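Local coordinates for protein phenolic acid decarboxylase (Sedimentibacter hydroxybenzoicus, PDB 7AE5) that catalyses the reversible, non-oxidative decarboxylation of 4-hydroxybenzoate and 3,4-dihydroxybenzoate with the help of prenylated FMN and manganese, at residues Y91-R96 against G232-G237. Sequence-based numbering, arbitrary orientation.
Sequences YELNRR and GALQDG
D236 OD2 is held by two cations, R95 of helix 86-96, whose NH2 lies 2.8 Å from it, and K99, which makes a second salt bridge to the same oxygen. The R95 nitrogen comes from above the carboxylate, 45° out of its plane, and guanidinium and carboxylate planes stand 71° apart; a weak bond from R95 NH2 to D236 OD1 accompanies it. With CG anti to the backbone N (chi1 -176°), the bend at chi3 turns the R95 guanidinium edge-on to the E92 carboxylate. R96 shares that glutamate: its NE donates to E92 OE2 (2.9 Å), which accepts through its anti lone pair. The R96 chain is extended from CG to NE and crosses D236 at about a right angle, with D236 CB over one face of its guanidinium; NH1 donates to L234 O (2.9 Å), nearly along the C=O axis. That carbonyl belongs to the C-terminal end of helix 227-234, closed by a Schellman motif in which D236, at positive phi, is the C' residue, with G237 N bonded to G232 O (3.1 Å) and D236 N to A233 O. A methionine in place of R96 would probably leave L234 O without this donor and deprive E92 of one of its two arginines, besides losing the bond from NH2 to L78 O. Apart from the charged groups, L93 CD2 meets L234 CD2 at 4.1 Å, and both leucines also pack on F215 of helix 211-217, joining the N-terminal UbiD region to the Rift-related, flavin-binding one.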
ATOM      1  N   TYR C  91      19.330  25.316 -22.129  1.00 49.11           N
ATOM      2  CA  TYR C  91      19.742  24.825 -23.441  1.00 51.31           C
ATOM      3  C   TYR C  91      21.052  25.459 -23.886  1.00 52.83           C
ATOM      4  O   TYR C  91      21.878  24.802 -24.529  1.00 54.27           O
ATOM      5  CB  TYR C  91      18.642  25.086 -24.466  1.00 51.40           C
ATOM      6  CG  TYR C  91      17.539  24.063 -24.424  1.00 50.95           C
ATOM      7  CD1 TYR C  91      17.829  22.706 -24.376  1.00 51.82           C
ATOM      8  CD2 TYR C  91      16.207  24.452 -24.416  1.00 49.60           C
ATOM      9  CE1 TYR C  91      16.826  21.766 -24.330  1.00 51.34           C
ATOM     10  CE2 TYR C  91      15.198  23.519 -24.369  1.00 49.27           C
ATOM     11  CZ  TYR C  91      15.513  22.180 -24.326  1.00 50.15           C
ATOM     12  OH  TYR C  91      14.506  21.252 -24.282  1.00 49.78           O
ATOM     13  N   GLU C  92      21.257  26.737 -23.562  1.00 54.42           N
ATOM     14  CA  GLU C  92      22.517  27.388 -23.899  1.00 55.16           C
ATOM     15  C   GLU C  92      23.675  26.779 -23.116  1.00 54.25           C
ATOM     16  O   GLU C  92      24.761  26.567 -23.668  1.00 53.90           O
ATOM     17  CB  GLU C  92      22.415  28.891 -23.638  1.00 53.54           C
ATOM     18  CG  GLU C  92      23.604  29.697 -24.133  1.00 53.32           C
ATOM     19  CD  GLU C  92      23.792  29.596 -25.634  1.00 53.99           C
ATOM     20  OE1 GLU C  92      22.776  29.562 -26.362  1.00 54.19           O
ATOM     21  OE2 GLU C  92      24.954  29.556 -26.087  1.00 54.10           O
ATOM     22  N   LEU C  93      23.460  26.489 -21.830  1.00 53.77           N
ATOM     23  CA  LEU C  93      24.480  25.802 -21.042  1.00 52.04           C
ATOM     24  C   LEU C  93      24.775  24.418 -21.598  1.00 51.96           C
ATOM     25  O   LEU C  93      25.937  23.997 -21.653  1.00 51.14           O
ATOM     26  CB  LEU C  93      24.037  25.714 -19.581  1.00 50.37           C
ATOM     27  CG  LEU C  93      24.600  26.798 -18.669  1.00 49.59           C
ATOM     28  CD1 LEU C  93      24.378  26.444 -17.217  1.00 47.92           C
ATOM     29  CD2 LEU C  93      26.092  26.880 -18.943  1.00 49.42           C
ATOM     30  N   ASN C  94      23.736  23.691 -22.012  1.00 50.59           N
ATOM     31  CA  ASN C  94      23.942  22.357 -22.564  1.00 50.41           C
ATOM     32  C   ASN C  94      24.693  22.418 -23.888  1.00 51.54           C
ATOM     33  O   ASN C  94      25.508  21.535 -24.187  1.00 50.66           O
ATOM     34  CB  ASN C  94      22.599  21.651 -22.738  1.00 50.99           C
ATOM     35  CG  ASN C  94      22.741  20.279 -23.360  1.00 50.78           C
ATOM     36  OD1 ASN C  94      23.371  19.389 -22.791  1.00 48.77           O
ATOM     37  ND2 ASN C  94      22.157  20.101 -24.539  1.00 52.80           N
ATOM     38  N   ARG C  95      24.435  23.450 -24.692  1.00 49.45           N
ATOM     39  CA  ARG C  95      25.120  23.579 -25.975  1.00 50.09           C
ATOM     40  C   ARG C  95      26.608  23.857 -25.785  1.00 49.10           C
ATOM     41  O   ARG C  95      27.439  23.353 -26.548  1.00 50.96           O
ATOM     42  CB  ARG C  95      24.464  24.683 -26.805  1.00 51.53           C
ATOM     43  CG  ARG C  95      25.039  24.844 -28.203  1.00 52.54           C
ATOM     44  CD  ARG C  95      24.532  26.117 -28.866  1.00 54.19           C
ATOM     45  NE  ARG C  95      25.043  27.313 -28.208  1.00 54.15           N
ATOM     46  CZ  ARG C  95      26.256  27.813 -28.397  1.00 55.88           C
ATOM     47  NH1 ARG C  95      27.115  27.247 -29.230  1.00 57.91           N
ATOM     48  NH2 ARG C  95      26.619  28.908 -27.735  1.00 55.72           N
ATOM     49  N   ARG C  96      26.962  24.646 -24.771  1.00 58.52           N
ATOM     50  CA  ARG C  96      28.354  25.002 -24.521  1.00 57.45           C
ATOM     51  C   ARG C  96      29.107  23.955 -23.707  1.00 55.95           C
ATOM     52  O   ARG C  96      30.335  24.043 -23.612  1.00 55.28           O
ATOM     53  CB  ARG C  96      28.431  26.343 -23.783  1.00 57.14           C
ATOM     54  CG  ARG C  96      27.664  27.483 -24.436  1.00 58.21           C
ATOM     55  CD  ARG C  96      28.047  28.826 -23.826  1.00 57.50           C
ATOM     56  NE  ARG C  96      27.190  29.910 -24.296  1.00 57.98           N
ATOM     57  CZ  ARG C  96      27.051  31.078 -23.683  1.00 57.19           C
ATOM     58  NH1 ARG C  96      27.702  31.354 -22.564  1.00 56.23           N
ATOM     59  NH2 ARG C  96      26.237  31.992 -24.204  1.00 57.42           N
ATOM     60  N   GLY C 232      36.481  28.194 -20.340  1.00 58.01           N
ATOM     61  CA  GLY C 232      36.506  28.609 -21.732  1.00 59.54           C
ATOM     62  C   GLY C 232      35.366  28.016 -22.535  1.00 58.85           C
ATOM     63  O   GLY C 232      34.797  28.678 -23.408  1.00 59.37           O
ATOM     64  N   ALA C 233      35.010  26.761 -22.248  1.00 65.76           N
ATOM     65  CA  ALA C 233      33.893  26.135 -22.946  1.00 65.26           C
ATOM     66  C   ALA C 233      32.580  26.833 -22.618  1.00 63.82           C
ATOM     67  O   ALA C 233      31.709  26.974 -23.485  1.00 63.43           O
ATOM     68  CB  ALA C 233      33.819  24.650 -22.591  1.00 66.25           C
ATOM     69  N   LEU C 234      32.420  27.283 -21.371  1.00 66.59           N
ATOM     70  CA  LEU C 234      31.219  28.016 -20.995  1.00 65.22           C
ATOM     71  C   LEU C 234      31.208  29.432 -21.557  1.00 65.56           C
ATOM     72  O   LEU C 234      30.140  30.051 -21.620  1.00 64.90           O
ATOM     73  CB  LEU C 234      31.080  28.055 -19.474  1.00 65.30           C
ATOM     74  CG  LEU C 234      31.048  26.696 -18.773  1.00 66.98           C
ATOM     75  CD1 LEU C 234      30.732  26.866 -17.297  1.00 67.00           C
ATOM     76  CD2 LEU C 234      30.040  25.771 -19.440  1.00 67.14           C
ATOM     77  N   GLN C 235      32.365  29.955 -21.962  1.00 63.48           N
ATOM     78  CA  GLN C 235      32.451  31.246 -22.629  1.00 64.83           C
ATOM     79  C   GLN C 235      32.329  31.124 -24.143  1.00 66.07           C
ATOM     80  O   GLN C 235      32.834  31.988 -24.870  1.00 67.75           O
ATOM     81  CB  GLN C 235      33.760  31.947 -22.257  1.00 66.17           C
ATOM     82  CG  GLN C 235      33.903  32.224 -20.768  1.00 65.08           C
ATOM     83  CD  GLN C 235      35.139  33.038 -20.436  1.00 66.47           C
ATOM     84  OE1 GLN C 235      35.087  33.957 -19.619  1.00 66.21           O
ATOM     85  NE2 GLN C 235      36.259  32.705 -21.069  1.00 68.02           N
ATOM     86  N   ASP C 236      31.681  30.061 -24.626  1.00 74.96           N
ATOM     87  CA  ASP C 236      31.436  29.839 -26.050  1.00 75.98           C
ATOM     88  C   ASP C 236      32.733  29.774 -26.853  1.00 78.10           C
ATOM     89  O   ASP C 236      32.785  30.209 -28.006  1.00 79.54           O
ATOM     90  CB  ASP C 236      30.500  30.907 -26.625  1.00 76.12           C
ATOM     91  CG  ASP C 236      29.510  30.336 -27.622  1.00 75.80           C
ATOM     92  OD1 ASP C 236      28.780  31.126 -28.256  1.00 76.11           O
ATOM     93  OD2 ASP C 236      29.462  29.096 -27.770  1.00 75.29           O
ATOM     94  N   GLY C 237      33.788  29.229 -26.254  1.00 78.24           N
ATOM     95  CA  GLY C 237      35.037  29.026 -26.959  1.00 80.24           C
ATOM     96  C   GLY C 237      36.038  30.152 -26.857  1.00 81.77           C
ATOM     97  O   GLY C 237      36.906  30.266 -27.731  1.00 83.75           O
TER